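Local coordinates for cytochrome c-552 (Thiobacillus ferrooxidans, PDB 1H1O), which carries electrons in the periplasm as a high-potential cytochrome c of the c4 type with two c-type hemes, at residues R25-L28 with P33-A36; A45-Y50 with I62-V67; Q146-F151 with T159-I164. One frame throughout, in Å; residues are numbered along the deposited sequence.

Contact 1 (R25-L28 with P33-A36); sequences RDTL and PRLA. With HEM (protoporphyrin IX containing Fe), chain D.
Arg34 reaches from 33-36 to the carboxylate of Asp26 in 25-28, and its side chain can be followed outward from the backbone. CB leads to CG, which is anti to the carbonyl carbon (chi1 -65°); CG passes 3.8 Å from Thr27 CG2. From there the chain runs extended through CD, which lies 3.6 Å from Asp26 OD1, to the guanidinium. NE donates to Asp26 OD1 at 2.7 Å and NH2 to Asp26 OD2 at 2.9 Å, a side-on, two-nitrogen salt bridge that fixes the rotation of both groups, while NH1 is bound by the carbonyl of Gly138. The carboxylate and guanidinium planes are 19° apart; both oxygens are met on their syn sides, though about 30° out of the carboxylate plane. Asp26 OD1 has a second, weak donor in Thr27 N at 2.8 Å, which ties the carboxylate to its own loop. Beside the salt bridge, Thr27 CG2 packs 3.5 Å from Pro33 O, while Thr27 OG1 is hydrogen-bonded to Arg140. With a leucine in place of this arginine, the Asp26 carboxylate would probably lose its two-point partner and be able to turn. Pro33 CD comes within 3.3 Å of heme CAD. Both segments belong to the loop between helix 17-20 and helix 40-51, and Pro33 O accepts a hydrogen bond from ND1 of His20 in the first helix, which probably helps to orient the imidazole on the iron, as in other class I cytochromes c.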
loop_
_atom_site.group_PDB
_atom_site.type_symbol
_atom_site.label_atom_id
_atom_site.label_comp_id
_atom_site.label_asym_id
_atom_site.label_seq_id
_atom_site.Cartn_x
_atom_site.Cartn_y
_atom_site.Cartn_z
ATOM N N ARG A 25 12.879 -12.850 2.384
ATOM C CA ARG A 25 12.748 -12.508 0.972
ATOM C C ARG A 25 11.647 -11.473 0.726
ATOM O O ARG A 25 10.516 -11.635 1.174
ATOM C CB ARG A 25 12.462 -13.769 0.150
ATOM C CG ARG A 25 12.486 -13.537 -1.352
ATOM C CD ARG A 25 12.206 -14.810 -2.142
ATOM N NE ARG A 25 10.788 -15.150 -2.178
ATOM C CZ ARG A 25 10.105 -15.666 -1.161
ATOM N NH1 ARG A 25 10.703 -15.918 -0.003
ATOM N NH2 ARG A 25 8.815 -15.929 -1.305
ATOM N N ASP A 26 11.990 -10.410 0.005
ATOM C CA ASP A 26 11.046 -9.342 -0.313
ATOM C C ASP A 26 9.891 -9.948 -1.128
ATOM O O ASP A 26 9.804 -11.170 -1.272
ATOM C CB ASP A 26 11.774 -8.261 -1.123
ATOM C CG ASP A 26 11.055 -6.913 -1.098
ATOM O OD1 ASP A 26 10.021 -6.797 -0.411
ATOM O OD2 ASP A 26 11.533 -5.971 -1.765
ATOM N N THR A 27 9.007 -9.106 -1.654
ATOM C CA THR A 27 7.887 -9.596 -2.460
ATOM C C THR A 27 8.470 -9.925 -3.832
ATOM O O THR A 27 9.535 -9.432 -4.171
ATOM C CB THR A 27 6.825 -8.517 -2.652
ATOM O OG1 THR A 27 7.357 -7.500 -3.503
ATOM C CG2 THR A 27 6.432 -7.909 -1.320
ATOM N N LEU A 28 7.768 -10.733 -4.622
ATOM C CA LEU A 28 8.263 -11.132 -5.943
ATOM C C LEU A 28 8.581 -10.003 -6.897
ATOM O O LEU A 28 9.518 -10.117 -7.674
ATOM C CB LEU A 28 7.280 -12.078 -6.637
ATOM C CG LEU A 28 7.410 -13.571 -6.350
ATOM C CD1 LEU A 28 6.607 -14.331 -7.393
ATOM C CD2 LEU A 28 8.871 -13.988 -6.405
ATOM N N PRO A 33 2.889 -5.619 -2.928
ATOM C CA PRO A 33 3.173 -4.909 -1.685
ATOM C C PRO A 33 3.591 -5.806 -0.557
ATOM O O PRO A 33 3.190 -6.978 -0.480
ATOM C CB PRO A 33 1.857 -4.218 -1.387
ATOM C CG PRO A 33 0.871 -5.266 -1.798
ATOM C CD PRO A 33 1.442 -5.773 -3.124
ATOM N N ARG A 34 4.414 -5.242 0.315
ATOM C CA ARG A 34 4.853 -5.939 1.503
ATOM C C ARG A 34 3.609 -5.907 2.381
ATOM O O ARG A 34 2.807 -4.979 2.293
ATOM C CB ARG A 34 6.017 -5.182 2.142
ATOM C CG ARG A 34 7.234 -5.179 1.226
ATOM C CD ARG A 34 8.383 -4.381 1.780
ATOM N NE ARG A 34 9.506 -4.418 0.851
ATOM C CZ ARG A 34 10.138 -3.341 0.403
ATOM N NH1 ARG A 34 9.748 -2.134 0.802
ATOM N NH2 ARG A 34 11.165 -3.469 -0.426
ATOM N N LEU A 35 3.439 -6.921 3.215
ATOM C CA LEU A 35 2.267 -7.007 4.070
ATOM C C LEU A 35 2.588 -6.940 5.548
ATOM O O LEU A 35 1.707 -6.649 6.361
ATOM C CB LEU A 35 1.523 -8.308 3.790
ATOM C CG LEU A 35 1.177 -8.519 2.319
ATOM C CD1 LEU A 35 0.384 -9.823 2.162
ATOM C CD2 LEU A 35 0.383 -7.322 1.820
ATOM N N ALA A 36 3.840 -7.235 5.887
ATOM C CA ALA A 36 4.295 -7.225 7.271
ATOM C C ALA A 36 3.927 -5.937 8.028
ATOM O O ALA A 36 4.258 -4.827 7.603
ATOM C CB ALA A 36 5.804 -7.439 7.316
HETATM C CHA HEM D . -1.918 -7.203 -2.790
HETATM C CHB HEM D . -3.101 -10.345 0.642
HETATM C CHC HEM D . -1.513 -13.935 -2.154
HETATM C CHD HEM D . -0.232 -10.821 -5.510
HETATM C C1A HEM D . -2.392 -7.734 -1.589
HETATM C C2A HEM D . -2.989 -6.978 -0.507
HETATM C C3A HEM D . -3.320 -7.869 0.468
HETATM C C4A HEM D . -2.920 -9.165 -0.039
HETATM C CMA HEM D . -3.974 -7.639 1.807
HETATM C CAA HEM D . -3.194 -5.482 -0.502
HETATM C CBA HEM D . -2.046 -4.723 0.201
HETATM C CGA HEM D . -2.174 -3.314 0.208
HETATM O O1A HEM D . -1.144 -2.675 0.625
HETATM O O2A HEM D . -3.195 -2.700 -0.165
HETATM C C1B HEM D . -2.767 -11.598 0.168
HETATM C C2B HEM D . -3.023 -12.811 0.907
HETATM C C3B HEM D . -2.604 -13.835 0.111
HETATM C C4B HEM D . -2.061 -13.226 -1.093
HETATM C CMB HEM D . -3.663 -12.841 2.283
HETATM C CAB HEM D . -2.664 -15.322 0.350
HETATM C CBB HEM D . -4.098 -15.894 0.525
HETATM C C1C HEM D . -1.013 -13.410 -3.306
HETATM C C2C HEM D . -0.457 -14.182 -4.390
HETATM C C3C HEM D . -0.108 -13.276 -5.339
HETATM C C4C HEM D . -0.433 -11.992 -4.831
HETATM C CMC HEM D . -0.351 -15.683 -4.369
HETATM C CAC HEM D . 0.511 -13.501 -6.729
HETATM C CBC HEM D . -0.326 -14.450 -7.639
HETATM C C1D HEM D . -0.572 -9.551 -5.067
HETATM C C2D HEM D . -0.369 -8.352 -5.855
HETATM C C3D HEM D . -0.866 -7.353 -5.103
HETATM C C4D HEM D . -1.337 -7.932 -3.845
HETATM C CMD HEM D . 0.248 -8.331 -7.234
HETATM C CAD HEM D . -0.985 -5.902 -5.423
HETATM C CBD HEM D . -2.254 -5.839 -6.423
HETATM C CGD HEM D . -2.928 -4.614 -6.523
HETATM O O1D HEM D . -2.298 -3.611 -6.908
HETATM O O2D HEM D . -4.165 -4.514 -6.276
HETATM N NA HEM D . -2.355 -9.058 -1.292
HETATM N NB HEM D . -2.177 -11.857 -1.055
HETATM N NC HEM D . -0.985 -12.058 -3.595
HETATM N ND HEM D . -1.153 -9.276 -3.857
HETATM FE FE HEM D . -1.634 -10.562 -2.450
#

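Contact 2 (A45-Y50 with I62-V67); sequences AQLKAY and IYMWPV. With HEM (protoporphyrin IX containing Fe), chain D.
The methionine side of a class I cytochrome c heme is built here, where helix 40-51 meets the turn between helices 58-63 and 65-69. Met64 SD binds the heme iron at 2.2 Å, and His20 is the other protein ligand. The methionine chain bends at chi2 (-62°) and again at chi3 (-50°), which lays CG and CE over the porphyrin while SD points to the metal. Tyr50 stands beside it. Met64 CB sits over the centre of one ring face, 3.5 Å from the centroid and 7° off the normal, a CH-pi contact; SD lies obliquely to the same ring at 5.0 Å, a longer Met-aromatic contact. The ring turns an edge to the porphyrin, with Tyr50 CE2 3.7 Å from heme C2A. Its hydroxyl donates to heme propionate O2D at 2.6 Å, although the position of OH is less certain. At the methyl end of the methionine, Leu47 CD2 touches Met64 CE at 3.7 Å and also lies 3.4 Å from the heme meso carbon CHB. Trp65 crosses Tyr50 at about a right angle, bringing CD1 to 3.5 Å from Tyr50 O; its NE1 is bound by the carbonyl of Arg55, and its ring stacks with His53. Within this contact the thioether is flanked by Leu47, the Tyr50 ring and the porphyrin, a largely apolar setting. A neutral sulfur ligand in such surroundings probably stabilises ferrous over ferric iron, consistent with the high potential of this cytochrome.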
loop_
_atom_site.group_PDB
_atom_site.type_symbol
_atom_site.label_atom_id
_atom_site.label_comp_id
_atom_site.label_asym_id
_atom_site.label_seq_id
_atom_site.Cartn_x
_atom_site.Cartn_y
_atom_site.Cartn_z
ATOM N N ALA A 45 -9.879 -5.416 4.998
ATOM C CA ALA A 45 -10.681 -4.689 4.018
ATOM C C ALA A 45 -10.232 -5.036 2.602
ATOM O O ALA A 45 -11.062 -5.313 1.738
ATOM C CB ALA A 45 -10.566 -3.191 4.245
ATOM N N GLN A 46 -8.922 -5.035 2.364
ATOM C CA GLN A 46 -8.419 -5.351 1.033
ATOM C C GLN A 46 -8.807 -6.753 0.598
ATOM O O GLN A 46 -9.386 -6.942 -0.465
ATOM C CB GLN A 46 -6.905 -5.186 0.971
ATOM C CG GLN A 46 -6.453 -3.770 1.232
ATOM C CD GLN A 46 -7.412 -2.736 0.668
ATOM O OE1 GLN A 46 -7.970 -1.920 1.411
ATOM N NE2 GLN A 46 -7.616 -2.768 -0.646
ATOM N N LEU A 47 -8.508 -7.742 1.429
ATOM C CA LEU A 47 -8.851 -9.115 1.091
ATOM C C LEU A 47 -10.332 -9.284 0.780
ATOM O O LEU A 47 -10.692 -10.025 -0.135
ATOM C CB LEU A 47 -8.439 -10.055 2.216
ATOM C CG LEU A 47 -6.927 -10.272 2.274
ATOM C CD1 LEU A 47 -6.587 -11.017 3.556
ATOM C CD2 LEU A 47 -6.448 -11.030 1.021
ATOM N N LYS A 48 -11.193 -8.598 1.525
ATOM C CA LYS A 48 -12.624 -8.698 1.271
ATOM C C LYS A 48 -12.967 -7.977 -0.031
ATOM O O LYS A 48 -13.837 -8.410 -0.781
ATOM C CB LYS A 48 -13.428 -8.095 2.431
ATOM C CG LYS A 48 -13.414 -8.924 3.710
ATOM C CD LYS A 48 -14.450 -8.396 4.703
ATOM C CE LYS A 48 -14.624 -9.324 5.907
ATOM N NZ LYS A 48 -15.563 -8.731 6.917
ATOM N N ALA A 49 -12.269 -6.880 -0.296
ATOM C CA ALA A 49 -12.492 -6.107 -1.514
ATOM C C ALA A 49 -12.113 -6.938 -2.734
ATOM O O ALA A 49 -12.800 -6.914 -3.755
ATOM C CB ALA A 49 -11.665 -4.811 -1.484
ATOM N N TYR A 50 -11.002 -7.654 -2.625
ATOM C CA TYR A 50 -10.547 -8.502 -3.716
ATOM C C TYR A 50 -11.556 -9.615 -3.909
ATOM O O TYR A 50 -11.930 -9.949 -5.034
ATOM C CB TYR A 50 -9.182 -9.109 -3.397
ATOM C CG TYR A 50 -8.055 -8.119 -3.513
ATOM C CD1 TYR A 50 -7.974 -7.266 -4.612
ATOM C CD2 TYR A 50 -7.041 -8.066 -2.559
ATOM C CE1 TYR A 50 -6.919 -6.396 -4.759
ATOM C CE2 TYR A 50 -5.966 -7.181 -2.703
ATOM C CZ TYR A 50 -5.920 -6.356 -3.807
ATOM O OH TYR A 50 -4.865 -5.496 -3.988
ATOM N N ILE A 62 -5.863 -9.465 -11.561
ATOM C CA ILE A 62 -4.954 -10.516 -12.009
ATOM C C ILE A 62 -4.304 -11.365 -10.929
ATOM O O ILE A 62 -4.330 -12.587 -11.017
ATOM C CB ILE A 62 -3.827 -9.932 -12.881
ATOM C CG1 ILE A 62 -4.428 -9.168 -14.061
ATOM C CG2 ILE A 62 -2.922 -11.050 -13.377
ATOM C CD1 ILE A 62 -3.397 -8.430 -14.875
ATOM N N TYR A 63 -3.723 -10.726 -9.914
ATOM C CA TYR A 63 -3.027 -11.469 -8.873
ATOM C C TYR A 63 -3.708 -11.674 -7.529
ATOM O O TYR A 63 -3.169 -12.379 -6.677
ATOM C CB TYR A 63 -1.659 -10.842 -8.619
ATOM C CG TYR A 63 -0.810 -10.715 -9.848
ATOM C CD1 TYR A 63 -0.721 -9.509 -10.524
ATOM C CD2 TYR A 63 -0.096 -11.811 -10.345
ATOM C CE1 TYR A 63 0.058 -9.382 -11.667
ATOM C CE2 TYR A 63 0.689 -11.697 -11.489
ATOM C CZ TYR A 63 0.760 -10.479 -12.146
ATOM O OH TYR A 63 1.531 -10.344 -13.278
ATOM N N MET A 64 -4.872 -11.069 -7.314
ATOM C CA MET A 64 -5.533 -11.251 -6.030
ATOM C C MET A 64 -6.952 -11.780 -6.083
ATOM O O MET A 64 -7.396 -12.429 -5.130
ATOM C CB MET A 64 -5.514 -9.948 -5.228
ATOM C CG MET A 64 -4.164 -9.633 -4.624
ATOM S SD MET A 64 -3.613 -10.886 -3.455
ATOM C CE MET A 64 -5.028 -11.066 -2.389
ATOM N N TRP A 65 -7.681 -11.510 -7.158
ATOM C CA TRP A 65 -9.048 -12.019 -7.215
ATOM C C TRP A 65 -9.024 -13.526 -7.103
ATOM O O TRP A 65 -9.828 -14.115 -6.385
ATOM C CB TRP A 65 -9.744 -11.625 -8.513
ATOM C CG TRP A 65 -10.165 -10.209 -8.545
ATOM C CD1 TRP A 65 -9.798 -9.223 -7.672
ATOM C CD2 TRP A 65 -10.993 -9.591 -9.530
ATOM N NE1 TRP A 65 -10.344 -8.027 -8.059
ATOM C CE2 TRP A 65 -11.083 -8.223 -9.198
ATOM C CE3 TRP A 65 -11.671 -10.061 -10.666
ATOM C CZ2 TRP A 65 -11.821 -7.312 -9.959
ATOM C CZ3 TRP A 65 -12.407 -9.155 -11.425
ATOM C CH2 TRP A 65 -12.475 -7.798 -11.067
ATOM N N PRO A 66 -8.090 -14.171 -7.811
ATOM C CA PRO A 66 -8.007 -15.628 -7.753
ATOM C C PRO A 66 -7.827 -16.152 -6.339
ATOM O O PRO A 66 -8.680 -16.866 -5.819
ATOM C CB PRO A 66 -6.815 -15.934 -8.654
ATOM C CG PRO A 66 -6.933 -14.865 -9.707
ATOM C CD PRO A 66 -7.215 -13.639 -8.873
ATOM N N VAL A 67 -6.724 -15.785 -5.706
ATOM C CA VAL A 67 -6.470 -16.261 -4.361
ATOM C C VAL A 67 -7.521 -15.810 -3.343
ATOM O O VAL A 67 -7.827 -16.547 -2.404
ATOM C CB VAL A 67 -5.069 -15.836 -3.876
ATOM C CG1 VAL A 67 -5.113 -14.428 -3.293
ATOM C CG2 VAL A 67 -4.546 -16.853 -2.862
HETATM C CHA HEM D . -1.918 -7.203 -2.790
HETATM C CHB HEM D . -3.101 -10.345 0.642
HETATM C CHC HEM D . -1.513 -13.935 -2.154
HETATM C CHD HEM D . -0.232 -10.821 -5.510
HETATM C C1A HEM D . -2.392 -7.734 -1.589
HETATM C C2A HEM D . -2.989 -6.978 -0.507
HETATM C C3A HEM D . -3.320 -7.869 0.468
HETATM C C4A HEM D . -2.920 -9.165 -0.039
HETATM C CMA HEM D . -3.974 -7.639 1.807
HETATM C CAA HEM D . -3.194 -5.482 -0.502
HETATM C CBA HEM D . -2.046 -4.723 0.201
HETATM C CGA HEM D . -2.174 -3.314 0.208
HETATM O O1A HEM D . -1.144 -2.675 0.625
HETATM O O2A HEM D . -3.195 -2.700 -0.165
HETATM C C1B HEM D . -2.767 -11.598 0.168
HETATM C C2B HEM D . -3.023 -12.811 0.907
HETATM C C3B HEM D . -2.604 -13.835 0.111
HETATM C C4B HEM D . -2.061 -13.226 -1.093
HETATM C CMB HEM D . -3.663 -12.841 2.283
HETATM C CAB HEM D . -2.664 -15.322 0.350
HETATM C CBB HEM D . -4.098 -15.894 0.525
HETATM C C1C HEM D . -1.013 -13.410 -3.306
HETATM C C2C HEM D . -0.457 -14.182 -4.390
HETATM C C3C HEM D . -0.108 -13.276 -5.339
HETATM C C4C HEM D . -0.433 -11.992 -4.831
HETATM C CMC HEM D . -0.351 -15.683 -4.369
HETATM C CAC HEM D . 0.511 -13.501 -6.729
HETATM C CBC HEM D . -0.326 -14.450 -7.639
HETATM C C1D HEM D . -0.572 -9.551 -5.067
HETATM C C2D HEM D . -0.369 -8.352 -5.855
HETATM C C3D HEM D . -0.866 -7.353 -5.103
HETATM C C4D HEM D . -1.337 -7.932 -3.845
HETATM C CMD HEM D . 0.248 -8.331 -7.234
HETATM C CAD HEM D . -0.985 -5.902 -5.423
HETATM C CBD HEM D . -2.254 -5.839 -6.423
HETATM C CGD HEM D . -2.928 -4.614 -6.523
HETATM O O1D HEM D . -2.298 -3.611 -6.908
HETATM O O2D HEM D . -4.165 -4.514 -6.276
HETATM N NA HEM D . -2.355 -9.058 -1.292
HETATM N NB HEM D . -2.177 -11.857 -1.055
HETATM N NC HEM D . -0.985 -12.058 -3.595
HETATM N ND HEM D . -1.153 -9.276 -3.857
HETATM FE FE HEM D . -1.634 -10.562 -2.450
#

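Contact 3 (Q146-F151 with T159-I164); sequences QQLTYF and TLMNQI. With HEM (protoporphyrin IX containing Fe), chain C.
A CH-pi contact joins the two helices: Met161 CB stands over the centre of one face of the Phe151 ring, 3.3 Å from the centroid and 12° off the normal. The sulfur lies farther off over the ring, 4.9 Å from the centroid, in a Met-aromatic contact. In metal coordination, Met161 SD binds the heme iron at 2.3 Å, with His123 as the other protein ligand. Bends at chi2 and chi3 let SD reach the iron while CE turns toward Leu148. Helices 141-153 and 159-165, whose short segments cross nearly perpendicularly at 93°, thus form the methionine side of the second class I cytochrome c heme pocket. Apolar packing completes it: Leu148 CD2 meets Met161 CE at 3.8 Å. The same Leu148 CD2 lies 3.6 Å from heme CHB. Phe151 CE2 approaches heme C2A at 3.6 Å. Ile164 lays CG1 and CG2 against the porphyrin farther along the same helix. Among polar groups, the side chain of Asn162 lies at the edge of the Phe151 ring, its amide plane 71° from the ring plane. Outside the pair, the hydroxyl of Tyr150 is held by the backbone N of Asn59 in helix 58-63.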
loop_
_atom_site.group_PDB
_atom_site.type_symbol
_atom_site.label_atom_id
_atom_site.label_comp_id
_atom_site.label_asym_id
_atom_site.label_seq_id
_atom_site.Cartn_x
_atom_site.Cartn_y
_atom_site.Cartn_z
ATOM N N GLN A 146 2.333 2.690 -8.162
ATOM C CA GLN A 146 1.281 1.972 -8.871
ATOM C C GLN A 146 -0.085 2.247 -8.271
ATOM O O GLN A 146 -1.068 2.411 -8.983
ATOM C CB GLN A 146 1.535 0.467 -8.844
ATOM C CG GLN A 146 0.465 -0.317 -9.593
ATOM C CD GLN A 146 0.322 0.170 -11.032
ATOM O OE1 GLN A 146 -0.497 1.047 -11.340
ATOM N NE2 GLN A 146 1.139 -0.385 -11.916
ATOM N N GLN A 147 -0.161 2.271 -6.951
ATOM C CA GLN A 147 -1.443 2.524 -6.327
ATOM C C GLN A 147 -1.861 3.988 -6.528
ATOM O O GLN A 147 -3.022 4.269 -6.754
ATOM C CB GLN A 147 -1.385 2.140 -4.855
ATOM C CG GLN A 147 -1.003 0.673 -4.670
ATOM C CD GLN A 147 -1.883 -0.237 -5.499
ATOM O OE1 GLN A 147 -1.401 -1.158 -6.178
ATOM N NE2 GLN A 147 -3.183 0.017 -5.459
ATOM N N LEU A 148 -0.915 4.916 -6.471
ATOM C CA LEU A 148 -1.264 6.302 -6.678
ATOM C C LEU A 148 -1.775 6.453 -8.110
ATOM O O LEU A 148 -2.683 7.230 -8.384
ATOM C CB LEU A 148 -0.052 7.197 -6.411
ATOM C CG LEU A 148 0.243 7.294 -4.913
ATOM C CD1 LEU A 148 1.490 8.139 -4.683
ATOM C CD2 LEU A 148 -0.984 7.888 -4.199
ATOM N N THR A 149 -1.198 5.683 -9.022
ATOM C CA THR A 149 -1.621 5.725 -10.413
ATOM C C THR A 149 -3.063 5.211 -10.513
ATOM O O THR A 149 -3.906 5.807 -11.190
ATOM C CB THR A 149 -0.701 4.856 -11.266
ATOM O OG1 THR A 149 0.641 5.329 -11.119
ATOM C CG2 THR A 149 -1.098 4.925 -12.746
ATOM N N TYR A 150 -3.340 4.103 -9.827
ATOM C CA TYR A 150 -4.676 3.498 -9.829
ATOM C C TYR A 150 -5.711 4.440 -9.200
ATOM O O TYR A 150 -6.858 4.502 -9.635
ATOM C CB TYR A 150 -4.659 2.184 -9.043
ATOM C CG TYR A 150 -4.013 0.991 -9.731
ATOM C CD1 TYR A 150 -3.395 0.001 -8.973
ATOM C CD2 TYR A 150 -4.077 0.812 -11.117
ATOM C CE1 TYR A 150 -2.861 -1.132 -9.555
ATOM C CE2 TYR A 150 -3.538 -0.333 -11.724
ATOM C CZ TYR A 150 -2.930 -1.304 -10.928
ATOM O OH TYR A 150 -2.378 -2.455 -11.455
ATOM N N PHE A 151 -5.302 5.147 -8.156
ATOM C CA PHE A 151 -6.182 6.092 -7.476
ATOM C C PHE A 151 -6.417 7.316 -8.353
ATOM O O PHE A 151 -7.531 7.830 -8.444
ATOM C CB PHE A 151 -5.564 6.542 -6.151
ATOM C CG PHE A 151 -5.640 5.517 -5.065
ATOM C CD1 PHE A 151 -6.848 4.908 -4.751
ATOM C CD2 PHE A 151 -4.528 5.218 -4.296
ATOM C CE1 PHE A 151 -6.946 4.020 -3.675
ATOM C CE2 PHE A 151 -4.628 4.329 -3.212
ATOM C CZ PHE A 151 -5.836 3.741 -2.911
ATOM N N THR A 159 -13.245 6.610 -2.552
ATOM C CA THR A 159 -13.621 8.011 -2.506
ATOM C C THR A 159 -12.493 8.877 -1.953
ATOM O O THR A 159 -12.109 9.871 -2.569
ATOM C CB THR A 159 -14.889 8.204 -1.652
ATOM O OG1 THR A 159 -15.976 7.499 -2.260
ATOM C CG2 THR A 159 -15.245 9.683 -1.554
ATOM N N LEU A 160 -11.949 8.488 -0.809
ATOM C CA LEU A 160 -10.873 9.256 -0.179
ATOM C C LEU A 160 -9.649 9.432 -1.052
ATOM O O LEU A 160 -9.268 10.560 -1.390
ATOM C CB LEU A 160 -10.474 8.596 1.141
ATOM C CG LEU A 160 -11.202 9.047 2.415
ATOM C CD1 LEU A 160 -12.597 9.531 2.097
ATOM C CD2 LEU A 160 -11.218 7.900 3.415
ATOM N N MET A 161 -9.030 8.320 -1.429
ATOM C CA MET A 161 -7.832 8.373 -2.256
ATOM C C MET A 161 -8.060 8.820 -3.685
ATOM O O MET A 161 -7.181 9.414 -4.287
ATOM C CB MET A 161 -7.114 7.026 -2.230
ATOM C CG MET A 161 -6.371 6.798 -0.921
ATOM S SD MET A 161 -5.172 8.130 -0.600
ATOM C CE MET A 161 -4.201 8.060 -2.097
ATOM N N ASN A 162 -9.225 8.526 -4.248
ATOM C CA ASN A 162 -9.476 8.997 -5.606
ATOM C C ASN A 162 -9.453 10.527 -5.556
ATOM O O ASN A 162 -8.901 11.184 -6.444
ATOM C CB ASN A 162 -10.816 8.488 -6.133
ATOM C CG ASN A 162 -10.768 7.019 -6.493
ATOM O OD1 ASN A 162 -9.746 6.530 -6.970
ATOM N ND2 ASN A 162 -11.868 6.314 -6.277
ATOM N N GLN A 163 -10.027 11.094 -4.499
ATOM C CA GLN A 163 -10.027 12.535 -4.364
ATOM C C GLN A 163 -8.623 13.034 -4.050
ATOM O O GLN A 163 -8.157 13.975 -4.675
ATOM C CB GLN A 163 -11.003 12.972 -3.277
ATOM C CG GLN A 163 -12.439 13.003 -3.740
ATOM C CD GLN A 163 -12.657 14.028 -4.822
ATOM O OE1 GLN A 163 -13.140 13.701 -5.908
ATOM N NE2 GLN A 163 -12.295 15.283 -4.539
ATOM N N ILE A 164 -7.949 12.385 -3.105
ATOM C CA ILE A 164 -6.599 12.772 -2.727
ATOM C C ILE A 164 -5.589 12.702 -3.881
ATOM O O ILE A 164 -4.712 13.551 -3.989
ATOM C CB ILE A 164 -6.068 11.892 -1.557
ATOM C CG1 ILE A 164 -6.427 12.512 -0.205
ATOM C CG2 ILE A 164 -4.563 11.773 -1.627
ATOM C CD1 ILE A 164 -7.911 12.620 0.072
HETATM C CHA HEM C . -4.352 4.280 0.813
HETATM C CHB HEM C . -1.011 7.395 -0.619
HETATM C CHC HEM C . -3.430 10.906 1.627
HETATM C CHD HEM C . -6.708 7.784 3.082
HETATM C C1A HEM C . -3.213 4.818 0.214
HETATM C C2A HEM C . -2.257 4.071 -0.574
HETATM C C3A HEM C . -1.301 4.934 -0.978
HETATM C C4A HEM C . -1.699 6.229 -0.430
HETATM C CMA HEM C . -0.081 4.691 -1.817
HETATM C CAA HEM C . -2.360 2.614 -0.865
HETATM C CBA HEM C . -1.773 1.735 0.229
HETATM C CGA HEM C . -1.691 0.389 -0.099
HETATM O O1A HEM C . -1.055 -0.325 0.730
HETATM O O2A HEM C . -2.207 -0.112 -1.104
HETATM C C1B HEM C . -1.398 8.625 -0.123
HETATM C C2B HEM C . -0.669 9.839 -0.381
HETATM C C3B HEM C . -1.377 10.826 0.228
HETATM C C4B HEM C . -2.494 10.211 0.882
HETATM C CMB HEM C . 0.598 9.901 -1.205
HETATM C CAB HEM C . -1.144 12.295 0.260
HETATM C CBB HEM C . -0.960 12.935 -1.151
HETATM C C1C HEM C . -4.517 10.375 2.232
HETATM C C2C HEM C . -5.487 11.122 2.995
HETATM C C3C HEM C . -6.415 10.211 3.375
HETATM C C4C HEM C . -6.005 8.949 2.882
HETATM C CMC HEM C . -5.392 12.617 3.234
HETATM C CAC HEM C . -7.720 10.396 4.182
HETATM C CBC HEM C . -8.651 11.512 3.609
HETATM C C1D HEM C . -6.361 6.538 2.597
HETATM C C2D HEM C . -7.154 5.335 2.818
HETATM C C3D HEM C . -6.502 4.365 2.177
HETATM C C4D HEM C . -5.293 4.968 1.568
HETATM C CMD HEM C . -8.434 5.291 3.598
HETATM C CAD HEM C . -6.864 2.907 2.036
HETATM C CBD HEM C . -7.993 2.743 0.923
HETATM C CGD HEM C . -8.655 1.494 0.978
HETATM O O1D HEM C . -9.457 1.227 1.941
HETATM O O2D HEM C . -8.468 0.634 0.076
HETATM N NA HEM C . -2.867 6.121 0.296
HETATM N NB HEM C . -2.521 8.861 0.651
HETATM N NC HEM C . -4.849 9.032 2.179
HETATM N ND HEM C . -5.233 6.287 1.836
HETATM FE FE HEM C . -3.862 7.585 1.263
#

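In the fold
Contacts 1 and 2 serve the same heme (chain D) from its two axial sides: 25-28 with 33-36 supports His20, while 45-50 with 62-67 supplies Met64. Their centres are 16 Å apart, and their nearest atoms about 6 Å, with the porphyrin between them. Contact 3 repeats the plan of contact 2 at the heme of chain C: Leu47, Tyr50 and Met64 correspond to Leu148, Phe151 and Met161, with a phenylalanine where the first pocket has a propionate-binding tyrosine. The centres of contacts 2 and 3 are 17 Å apart; those of contacts 1 and 3, on opposite sides of the chain's centre, 21 Å. The A-ring propionates of the two hemes point toward each other between the two halves.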